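Local coordinates for Old Yellow Enzyme (Pichia, PDB 6AGZ), which probably catalyses the flavin-dependent asymmetric reduction of the carbon–carbon double bond of enones, using its bound flavin mononucleotide and a nicotinamide cofactor, at residues K16-G21 / K26-F31; A57-G62 / L352-R357; L131-L136 / L194-Q199; T206-G211 / R216-L221. One frame throughout, in Å; residues are numbered along the deposited sequence.

Contact 1. Residues K16-G21 / K26-F31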
# COMPACT_ATOMS: atom_id res chain seq x y z
N LYS A 16 12.49 -24.11 -12.90
CA LYS A 16 11.83 -25.05 -12.00
C LYS A 16 10.35 -25.08 -12.33
O LYS A 16 9.72 -24.02 -12.43
CB LYS A 16 12.03 -24.64 -10.54
CG LYS A 16 11.44 -25.60 -9.52
CD LYS A 16 11.71 -25.14 -8.09
CE LYS A 16 11.08 -26.08 -7.08
NZ LYS A 16 9.76 -25.58 -6.60
N PRO A 17 9.76 -26.26 -12.54
CA PRO A 17 8.35 -26.33 -12.93
C PRO A 17 7.45 -25.70 -11.87
O PRO A 17 7.81 -25.60 -10.69
CB PRO A 17 8.08 -27.84 -13.06
CG PRO A 17 9.43 -28.45 -13.27
CD PRO A 17 10.38 -27.60 -12.48
N ILE A 18 6.27 -25.27 -12.30
CA ILE A 18 5.34 -24.59 -11.40
C ILE A 18 3.92 -24.82 -11.91
O ILE A 18 3.67 -24.83 -13.12
CB ILE A 18 5.67 -23.09 -11.28
CG1 ILE A 18 4.75 -22.42 -10.25
CG2 ILE A 18 5.56 -22.39 -12.63
CD1 ILE A 18 4.98 -20.93 -10.10
N LYS A 19 2.99 -25.00 -10.98
CA LYS A 19 1.58 -25.16 -11.32
C LYS A 19 0.91 -23.79 -11.34
O LYS A 19 0.90 -23.08 -10.33
CB LYS A 19 0.88 -26.09 -10.32
CG LYS A 19 -0.61 -26.21 -10.56
CD LYS A 19 -1.15 -27.53 -10.04
CE LYS A 19 -2.42 -27.93 -10.79
NZ LYS A 19 -3.58 -28.10 -9.88
N VAL A 20 0.36 -23.42 -12.49
CA VAL A 20 -0.37 -22.18 -12.66
C VAL A 20 -1.75 -22.52 -13.20
O VAL A 20 -1.87 -23.28 -14.17
CB VAL A 20 0.36 -21.20 -13.59
CG1 VAL A 20 -0.40 -19.88 -13.68
CG2 VAL A 20 1.78 -20.96 -13.11
N GLY A 21 -2.79 -21.97 -12.57
CA GLY A 21 -4.14 -22.37 -12.93
C GLY A 21 -4.30 -23.86 -12.69
O GLY A 21 -4.03 -24.37 -11.60
N LYS A 26 6.56 -25.92 -17.42
CA LYS A 26 7.88 -26.53 -17.28
C LYS A 26 8.91 -25.54 -16.75
O LYS A 26 9.90 -25.97 -16.14
CB LYS A 26 8.33 -27.11 -18.62
CG LYS A 26 9.58 -27.97 -18.56
CD LYS A 26 9.91 -28.55 -19.93
CE LYS A 26 11.21 -29.34 -19.90
NZ LYS A 26 11.54 -29.92 -21.24
N ASN A 27 8.71 -24.25 -16.97
CA ASN A 27 9.60 -23.22 -16.44
C ASN A 27 8.76 -22.03 -15.99
O ASN A 27 7.53 -22.04 -16.08
CB ASN A 27 10.66 -22.82 -17.48
CG ASN A 27 10.06 -22.24 -18.76
OD1 ASN A 27 9.22 -21.35 -18.72
ND2 ASN A 27 10.50 -22.76 -19.90
N ARG A 28 9.45 -20.99 -15.51
CA ARG A 28 8.79 -19.79 -15.02
C ARG A 28 9.20 -18.56 -15.83
O ARG A 28 9.05 -17.43 -15.37
CB ARG A 28 9.10 -19.59 -13.53
CG ARG A 28 8.89 -20.88 -12.74
CD ARG A 28 9.03 -20.71 -11.25
NE ARG A 28 8.91 -22.00 -10.58
CZ ARG A 28 8.92 -22.17 -9.26
NH1 ARG A 28 9.05 -21.13 -8.45
NH2 ARG A 28 8.80 -23.39 -8.75
N LEU A 29 9.71 -18.77 -17.04
CA LEU A 29 9.98 -17.70 -17.99
C LEU A 29 8.74 -17.47 -18.84
O LEU A 29 8.19 -18.42 -19.41
CB LEU A 29 11.18 -18.05 -18.86
CG LEU A 29 11.48 -17.13 -20.05
CD1 LEU A 29 11.97 -15.77 -19.58
CD2 LEU A 29 12.49 -17.78 -20.99
N VAL A 30 8.30 -16.22 -18.93
CA VAL A 30 7.05 -15.87 -19.59
C VAL A 30 7.34 -14.88 -20.71
O VAL A 30 8.16 -13.97 -20.55
CB VAL A 30 6.03 -15.28 -18.59
CG1 VAL A 30 4.73 -14.92 -19.30
CG2 VAL A 30 5.78 -16.26 -17.46
N PHE A 31 6.67 -15.07 -21.84
CA PHE A 31 6.62 -14.08 -22.91
C PHE A 31 5.43 -13.17 -22.63
O PHE A 31 4.28 -13.56 -22.89
CB PHE A 31 6.49 -14.76 -24.28
CG PHE A 31 6.56 -13.80 -25.44
CD1 PHE A 31 7.12 -12.54 -25.30
CD2 PHE A 31 6.08 -14.18 -26.69
CE1 PHE A 31 7.19 -11.67 -26.37
CE2 PHE A 31 6.14 -13.31 -27.76
CZ PHE A 31 6.70 -12.06 -27.60
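The guanidinium of R28 reaches along two successive carbonyls of 16–21 and bonds to both. NE donates to K16 O at 2.9 Å, while NH2 donates to P17 O at 3.1 Å on a straighter path of 160°. Each nitrogen stands above the plane of its acceptor carbonyl. I18 lies over one guanidinium face, where its CD1 sits off-centre, and its CB comes within 3.5 Å of R28 NE. K16 runs alongside and points the same way; its CG and R28 NH2 are 3.5 Å apart. The two cationic ends, K16 NZ and R28 NH2, come within 3.2 Å; D336 forms a salt bridge with each, probably offsetting their repulsion.

Strand 18–20 belongs to the hairpin formed with strand 23–25, which precedes 29–31, the first strand of the TIM barrel. R28 therefore ties the hairpin's entry to the lead-in of the barrel. CG anti to its carbonyl carbon (chi1 -47°) and an extended chain carry its NE and NH2 out to those carbonyls. Further out, P17 CA approaches K26 O at 3.6 Å in a C-H...O contact. N27 OD1 closes an Asx turn with L29 N; its ND2 partner is N60.

Contact 2. Residues A57-G62 / L352-R357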
# COMPACT_ATOMS: atom_id res chain seq x y z
N ALA A 57 7.12 -21.26 -28.77
CA ALA A 57 6.59 -22.39 -28.04
C ALA A 57 7.46 -23.63 -28.17
O ALA A 57 7.31 -24.57 -27.38
CB ALA A 57 5.17 -22.70 -28.51
N GLU A 58 8.37 -23.65 -29.14
CA GLU A 58 9.28 -24.78 -29.33
C GLU A 58 10.36 -24.77 -28.26
O GLU A 58 10.94 -23.73 -27.94
CB GLU A 58 9.91 -24.72 -30.72
CG GLU A 58 10.82 -25.89 -31.06
CD GLU A 58 11.59 -25.66 -32.35
OE1 GLU A 58 11.99 -24.50 -32.60
OE2 GLU A 58 11.80 -26.63 -33.10
N ASN A 59 10.63 -25.96 -27.70
CA ASN A 59 11.68 -26.15 -26.70
C ASN A 59 11.49 -25.23 -25.49
O ASN A 59 12.45 -24.74 -24.90
CB ASN A 59 13.07 -25.95 -27.30
CG ASN A 59 13.37 -26.92 -28.43
OD1 ASN A 59 12.98 -28.08 -28.38
ND2 ASN A 59 14.06 -26.44 -29.45
N ASN A 60 10.23 -24.98 -25.12
CA ASN A 60 9.96 -24.04 -24.03
C ASN A 60 9.26 -24.69 -22.84
O ASN A 60 9.81 -24.68 -21.74
CB ASN A 60 9.11 -22.87 -24.57
CG ASN A 60 9.01 -21.72 -23.59
OD1 ASN A 60 9.38 -21.83 -22.43
ND2 ASN A 60 8.49 -20.59 -24.07
N GLY A 61 8.08 -25.28 -23.03
CA GLY A 61 7.30 -25.78 -21.92
C GLY A 61 6.65 -24.73 -21.05
O GLY A 61 5.81 -25.08 -20.21
N GLY A 62 7.01 -23.46 -21.20
CA GLY A 62 6.51 -22.39 -20.36
C GLY A 62 5.25 -21.75 -20.90
O GLY A 62 4.53 -22.31 -21.73
N LEU A 352 14.82 -17.90 -26.85
CA LEU A 352 15.25 -17.32 -25.58
C LEU A 352 15.25 -18.30 -24.41
O LEU A 352 16.18 -18.22 -23.59
CB LEU A 352 14.38 -16.10 -25.25
CG LEU A 352 14.75 -15.32 -23.98
CD1 LEU A 352 16.07 -14.61 -24.16
CD2 LEU A 352 13.65 -14.34 -23.58
N PRO A 353 14.28 -19.21 -24.25
CA PRO A 353 14.36 -20.15 -23.13
C PRO A 353 15.64 -20.96 -23.09
O PRO A 353 16.24 -21.12 -22.02
CB PRO A 353 13.13 -21.04 -23.34
CG PRO A 353 12.16 -20.16 -24.03
CD PRO A 353 12.98 -19.30 -24.94
N ASN A 354 16.10 -21.48 -24.24
CA ASN A 354 17.32 -22.27 -24.23
C ASN A 354 18.56 -21.40 -24.04
O ASN A 354 19.53 -21.85 -23.41
CB ASN A 354 17.43 -23.08 -25.53
CG ASN A 354 16.52 -24.29 -25.53
OD1 ASN A 354 15.94 -24.65 -24.50
ND2 ASN A 354 16.39 -24.94 -26.68
N ARG A 355 18.54 -20.17 -24.55
CA ARG A 355 19.69 -19.29 -24.38
C ARG A 355 19.86 -18.90 -22.92
O ARG A 355 20.98 -18.86 -22.40
CB ARG A 355 19.54 -18.04 -25.25
CG ARG A 355 19.62 -18.29 -26.75
CD ARG A 355 20.00 -17.03 -27.50
NE ARG A 355 19.37 -16.99 -28.82
CZ ARG A 355 19.74 -16.17 -29.81
NH1 ARG A 355 20.73 -15.32 -29.62
NH2 ARG A 355 19.09 -16.20 -30.96
N LEU A 356 18.76 -18.59 -22.24
CA LEU A 356 18.84 -18.31 -20.81
C LEU A 356 19.15 -19.57 -20.02
O LEU A 356 19.84 -19.51 -18.99
CB LEU A 356 17.54 -17.67 -20.32
CG LEU A 356 17.24 -16.28 -20.87
CD1 LEU A 356 15.93 -15.74 -20.30
CD2 LEU A 356 18.39 -15.34 -20.57
N ARG A 357 18.66 -20.72 -20.48
CA ARG A 357 18.94 -21.98 -19.79
C ARG A 357 20.42 -22.31 -19.82
O ARG A 357 20.99 -22.73 -18.80
CB ARG A 357 18.13 -23.11 -20.43
CG ARG A 357 18.35 -24.48 -19.80
CD ARG A 357 17.88 -25.58 -20.74
NE ARG A 357 18.69 -25.61 -21.96
CZ ARG A 357 18.36 -26.28 -23.06
NH1 ARG A 357 17.24 -26.98 -23.11
NH2 ARG A 357 19.16 -26.25 -24.12
O HOH W 1 13.82 -22.27 -26.53
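N60 OD1, on the residue whose amide packs against P353, is gripped by two donors: the side-chain ND2 of N27 and, weakly, the backbone N of G62 at 3.1 Å. The ND2 of N60 donates in turn to R56 O, and both ends of the buried amide are thereby engaged. With CG anti to the backbone N (chi1 -169°), this fixed group is presented to the proline. P353 CG approaches N60 CG to 3.5 Å and stays almost as close to the two polar atoms, at 3.6 Å from OD1 and 3.7 Å from ND2 of N60. The side chains meet at about a right angle, and F346 of helix 344–348 touches both.

In the barrel, 57–62 is the turn from helix 47–57 into the second strand, 63–70. Helix 352–358 follows the eighth strand, 338–341, and 289 residues of chain separate the two segments. P353 also rests on L29 of the first strand. Were N60 shortened to alanine, N27 ND2, R56 O and G62 N would probably each lose this mate, and a gap would be likely to open under the P353 ring.

Beside this buried patch the contact turns wetter. A water donates to N59 O at 3.3 Å and weakly accepts from N354 N in the first turn of the helix. N354 ND2 comes down on N59 CB at 3.5 Å, with the two amide planes only 22° apart.

Contact 3. Residues L131-L136 / L194-Q199; sequences LAPSAL and LDQFIQ
Between P133 and F197 the interaction is a CH-pi contact of nearly ideal geometry. P133 CB stands 3.6 Å from the centroid of the F197 ring, just 5° off the ring normal, so CB sits over the middle of the face. Its CA leans to the far rim of the ring, 3.7 Å from F197 CZ.

Van der Waals contact continues from the same proline to Q196, whose side chain it crosses at about a right angle. P133 CG reaches the backbone, 3.5 Å from Q196 O. Q196 CG stands anti to its carbonyl carbon (chi1 -62°), and the chain, extended beyond CG, brings OE1 to 3.5 Å from P133 CD. A132 CB adds a looser touch to that oxygen at 3.9 Å.

Strand 130–132 pairs with 153–155 in a small sheet inserted between the third barrel strand, 106–112, and helix 158–179. Helix 193–198 follows the fourth strand, 183–187. The proline thus docks an excursion of the TIM barrel onto a short helix, in a buried setting with the Q196 side chain about 13 Å from the flavin.

Polar bonds serve the partners of the proline and do not span the two segments. Q196 OE1 accepts from the backbone N of R116, and its NE2 donates to the carbonyls of G191 and L114, which fixes the amide against which P133 lies. Just past the end of the helix, Q199 NE2 donates to D195 OD1 at 3.1 Å, nearly straight at 168°.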
# COMPACT_ATOMS: atom_id res chain seq x y z
N LEU A 131 -14.65 6.42 -26.63
CA LEU A 131 -15.20 6.32 -25.28
C LEU A 131 -14.10 6.36 -24.22
O LEU A 131 -12.94 6.03 -24.47
CB LEU A 131 -16.02 5.03 -25.14
CG LEU A 131 -17.13 4.87 -26.18
CD1 LEU A 131 -17.89 3.57 -25.96
CD2 LEU A 131 -18.07 6.07 -26.14
N ALA A 132 -14.51 6.75 -23.02
CA ALA A 132 -13.63 6.89 -21.86
C ALA A 132 -14.51 7.03 -20.62
O ALA A 132 -15.71 7.30 -20.74
CB ALA A 132 -12.71 8.12 -22.02
N PRO A 133 -13.94 6.84 -19.42
CA PRO A 133 -14.73 7.09 -18.21
C PRO A 133 -15.24 8.52 -18.12
O PRO A 133 -16.40 8.75 -17.76
CB PRO A 133 -13.76 6.76 -17.07
CG PRO A 133 -12.40 6.81 -17.69
CD PRO A 133 -12.60 6.33 -19.09
N SER A 134 -14.39 9.50 -18.45
CA SER A 134 -14.79 10.89 -18.50
C SER A 134 -14.33 11.49 -19.82
O SER A 134 -13.39 11.00 -20.45
CB SER A 134 -14.21 11.69 -17.32
OG SER A 134 -14.67 11.17 -16.08
N ALA A 135 -15.00 12.57 -20.23
CA ALA A 135 -14.72 13.23 -21.50
C ALA A 135 -13.44 14.05 -21.38
O ALA A 135 -13.44 15.29 -21.35
CB ALA A 135 -15.90 14.08 -21.94
N LEU A 136 -12.32 13.34 -21.31
CA LEU A 136 -11.01 13.95 -21.16
C LEU A 136 -10.01 13.23 -22.05
O LEU A 136 -10.08 12.01 -22.22
CB LEU A 136 -10.53 13.88 -19.70
CG LEU A 136 -11.41 14.53 -18.63
CD1 LEU A 136 -10.86 14.22 -17.25
CD2 LEU A 136 -11.51 16.03 -18.84
N LEU A 194 -9.59 0.32 -18.66
CA LEU A 194 -9.78 -0.04 -17.26
C LEU A 194 -8.88 0.79 -16.35
O LEU A 194 -9.32 1.25 -15.29
CB LEU A 194 -9.52 -1.53 -17.07
CG LEU A 194 -10.23 -2.46 -18.05
CD1 LEU A 194 -10.16 -3.87 -17.53
CD2 LEU A 194 -11.67 -2.05 -18.28
N ASP A 195 -7.62 0.99 -16.75
CA ASP A 195 -6.75 1.88 -16.01
C ASP A 195 -7.33 3.28 -15.95
O ASP A 195 -7.29 3.94 -14.90
CB ASP A 195 -5.36 1.90 -16.65
CG ASP A 195 -4.29 2.43 -15.71
OD1 ASP A 195 -4.40 2.19 -14.49
OD2 ASP A 195 -3.35 3.10 -16.18
N GLN A 196 -7.90 3.76 -17.06
CA GLN A 196 -8.56 5.06 -17.06
C GLN A 196 -9.66 5.13 -16.00
O GLN A 196 -9.83 6.16 -15.34
CB GLN A 196 -9.14 5.36 -18.44
CG GLN A 196 -8.11 5.46 -19.55
CD GLN A 196 -8.72 5.31 -20.93
OE1 GLN A 196 -9.89 5.62 -21.14
NE2 GLN A 196 -7.93 4.82 -21.87
N PHE A 197 -10.41 4.04 -15.83
CA PHE A 197 -11.39 4.01 -14.75
C PHE A 197 -10.72 4.00 -13.39
O PHE A 197 -11.27 4.54 -12.42
CB PHE A 197 -12.32 2.81 -14.90
CG PHE A 197 -13.53 3.08 -15.75
CD1 PHE A 197 -13.45 2.98 -17.13
CD2 PHE A 197 -14.73 3.45 -15.18
CE1 PHE A 197 -14.56 3.24 -17.92
CE2 PHE A 197 -15.84 3.71 -15.96
CZ PHE A 197 -15.75 3.60 -17.33
N ILE A 198 -9.53 3.40 -13.29
CA ILE A 198 -8.84 3.35 -12.00
C ILE A 198 -8.22 4.71 -11.65
O ILE A 198 -8.19 5.09 -10.47
CB ILE A 198 -7.77 2.24 -12.02
CG1 ILE A 198 -8.43 0.87 -12.23
CG2 ILE A 198 -6.96 2.23 -10.74
CD1 ILE A 198 -7.44 -0.25 -12.43
N GLN A 199 -7.74 5.45 -12.64
CA GLN A 199 -6.92 6.63 -12.39
C GLN A 199 -7.78 7.85 -12.06
O GLN A 199 -8.77 8.13 -12.73
CB GLN A 199 -6.04 6.93 -13.60
CG GLN A 199 -5.04 5.83 -13.94
CD GLN A 199 -3.93 5.71 -12.92
OE1 GLN A 199 -3.65 6.65 -12.17
NE2 GLN A 199 -3.29 4.55 -12.87

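Contact 4. Residues T206-G211 / R216-L221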
# COMPACT_ATOMS: atom_id res chain seq x y z
N THR A 206 -19.14 10.81 -11.26
CA THR A 206 -19.80 11.00 -9.98
C THR A 206 -20.86 9.94 -9.69
O THR A 206 -21.58 10.04 -8.70
CB THR A 206 -20.43 12.40 -9.92
OG1 THR A 206 -21.28 12.59 -11.05
CG2 THR A 206 -19.35 13.47 -9.90
N ASP A 207 -20.96 8.92 -10.54
CA ASP A 207 -21.79 7.76 -10.25
C ASP A 207 -20.94 6.72 -9.51
O ASP A 207 -19.84 7.02 -9.03
CB ASP A 207 -22.44 7.21 -11.52
CG ASP A 207 -21.42 6.77 -12.57
OD1 ASP A 207 -20.21 6.67 -12.26
OD2 ASP A 207 -21.85 6.52 -13.72
N LYS A 208 -21.44 5.49 -9.40
CA LYS A 208 -20.74 4.48 -8.62
C LYS A 208 -19.48 3.96 -9.30
O LYS A 208 -18.83 3.07 -8.74
CB LYS A 208 -21.68 3.31 -8.31
CG LYS A 208 -22.07 2.47 -9.52
CD LYS A 208 -22.73 1.18 -9.07
CE LYS A 208 -23.18 0.34 -10.25
NZ LYS A 208 -23.75 -0.96 -9.80
N TYR A 209 -19.11 4.46 -10.48
CA TYR A 209 -17.88 4.05 -11.14
C TYR A 209 -16.77 5.07 -11.01
O TYR A 209 -15.73 4.93 -11.66
CB TYR A 209 -18.16 3.74 -12.62
CG TYR A 209 -18.94 2.46 -12.82
CD1 TYR A 209 -18.32 1.22 -12.73
CD2 TYR A 209 -20.30 2.49 -13.09
CE1 TYR A 209 -19.03 0.05 -12.91
CE2 TYR A 209 -21.02 1.32 -13.27
CZ TYR A 209 -20.38 0.11 -13.18
OH TYR A 209 -21.09 -1.06 -13.36
N GLY A 210 -16.96 6.11 -10.19
CA GLY A 210 -15.92 7.07 -9.91
C GLY A 210 -16.19 7.76 -8.59
O GLY A 210 -17.25 7.61 -7.98
N GLY A 211 -15.20 8.54 -8.15
CA GLY A 211 -15.32 9.32 -6.94
C GLY A 211 -14.78 8.69 -5.68
O GLY A 211 -14.80 9.34 -4.62
N ARG A 216 -13.68 3.64 -8.35
CA ARG A 216 -12.77 3.64 -9.49
C ARG A 216 -12.33 2.23 -9.86
O ARG A 216 -12.08 1.96 -11.04
CB ARG A 216 -11.55 4.52 -9.19
CG ARG A 216 -11.82 6.01 -9.30
CD ARG A 216 -10.54 6.82 -9.12
NE ARG A 216 -9.99 6.68 -7.77
CZ ARG A 216 -10.29 7.49 -6.76
NH1 ARG A 216 -9.74 7.29 -5.57
NH2 ARG A 216 -11.13 8.49 -6.94
N ALA A 217 -12.24 1.34 -8.88
CA ALA A 217 -11.88 -0.05 -9.13
C ALA A 217 -13.09 -0.92 -9.48
O ALA A 217 -12.92 -2.11 -9.74
CB ALA A 217 -11.17 -0.64 -7.91
N ARG A 218 -14.29 -0.34 -9.48
CA ARG A 218 -15.50 -1.15 -9.58
C ARG A 218 -15.61 -1.85 -10.93
O ARG A 218 -15.92 -3.04 -11.00
CB ARG A 218 -16.74 -0.29 -9.33
CG ARG A 218 -18.03 -1.08 -9.32
CD ARG A 218 -19.21 -0.23 -8.87
NE ARG A 218 -18.89 0.55 -7.68
CZ ARG A 218 -18.88 0.06 -6.44
NH1 ARG A 218 -19.17 -1.21 -6.22
NH2 ARG A 218 -18.57 0.85 -5.42
N LEU A 219 -15.35 -1.13 -12.03
CA LEU A 219 -15.50 -1.72 -13.35
C LEU A 219 -14.57 -2.92 -13.52
O LEU A 219 -14.99 -3.98 -13.99
CB LEU A 219 -15.25 -0.68 -14.44
CG LEU A 219 -15.76 -1.02 -15.85
CD1 LEU A 219 -16.03 0.25 -16.64
CD2 LEU A 219 -14.79 -1.90 -16.61
N LEU A 220 -13.30 -2.76 -13.14
CA LEU A 220 -12.35 -3.86 -13.23
C LEU A 220 -12.85 -5.08 -12.46
O LEU A 220 -12.87 -6.19 -12.99
CB LEU A 220 -10.98 -3.42 -12.71
CG LEU A 220 -9.96 -4.56 -12.56
CD1 LEU A 220 -9.62 -5.17 -13.92
CD2 LEU A 220 -8.71 -4.08 -11.86
N LEU A 221 -13.27 -4.88 -11.21
CA LEU A 221 -13.68 -6.00 -10.37
C LEU A 221 -14.94 -6.67 -10.90
O LEU A 221 -15.09 -7.89 -10.80
CB LEU A 221 -13.88 -5.54 -8.93
CG LEU A 221 -12.61 -5.13 -8.19
CD1 LEU A 221 -12.93 -4.70 -6.77
CD2 LEU A 221 -11.60 -6.27 -8.19
O HOH W 2 -12.82 9.76 -9.45
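Y209, R218 and R216 bury the most surface here, and the first two meet directly: R218 CG comes to 3.9 Å from Y209 CE1, and its CD lies over one face of the phenol ring. The guanidinium plane stands steeply to the ring, at 73°, so the two do not stack. At the ring's edge, in its plane, is the backbone N of L219, whose CB is 4.0 Å from Y209 CD1. The phenol OH continues to E222 for its hydrogen bond.

R218 makes the one direct hydrogen bond across the contact. NE donates to K208 O at 2.7 Å, with the oxygen in the guanidinium plane. A bend at chi3 (-46°) turns the head back onto that carbonyl after CG has left anti to the backbone N, and NH2 goes to N215. K208 crosses the same arginine, their CD atoms 3.8 Å apart.

The carbonyl so held belongs to a type I turn from D207 to G210, braced by an Asx turn in which Y209 N donates to D207 OD1. This loop leads from helix 193–198, via 213–216, into helix 218–231, the one that precedes the fifth strand of the TIM barrel. A leucine in place of R218 would probably leave K208 O without its donor and the turn less firmly pinned to the helix start.

R216 serves the other end of the loop. Its NH2 and G211 N both donate to one water, at 3.3 Å and 3.0 Å, while NE bonds to Q261 on helix 258–274.

Contacts 1 and 2 form one neighbourhood at one side of the barrel, and contacts 3 and 4 another; the centres of 1 and 3 lie about 34 Å apart. The first pair is joined by the N27–N60 bond. The second meets through packing of F197 and L194 on L219 and of the F197 and I198 carbonyls on the R216 side chain. Contact 3 is wholly buried and depends on a proline over an aromatic ring, whereas the other three are partly buried and mix packing with polar bonds. An arginine bonded to backbone carbonyl oxygen features in contacts 1 and 4, each joining segments close in sequence; waters span contact 4 and the sequence-distant contact 2.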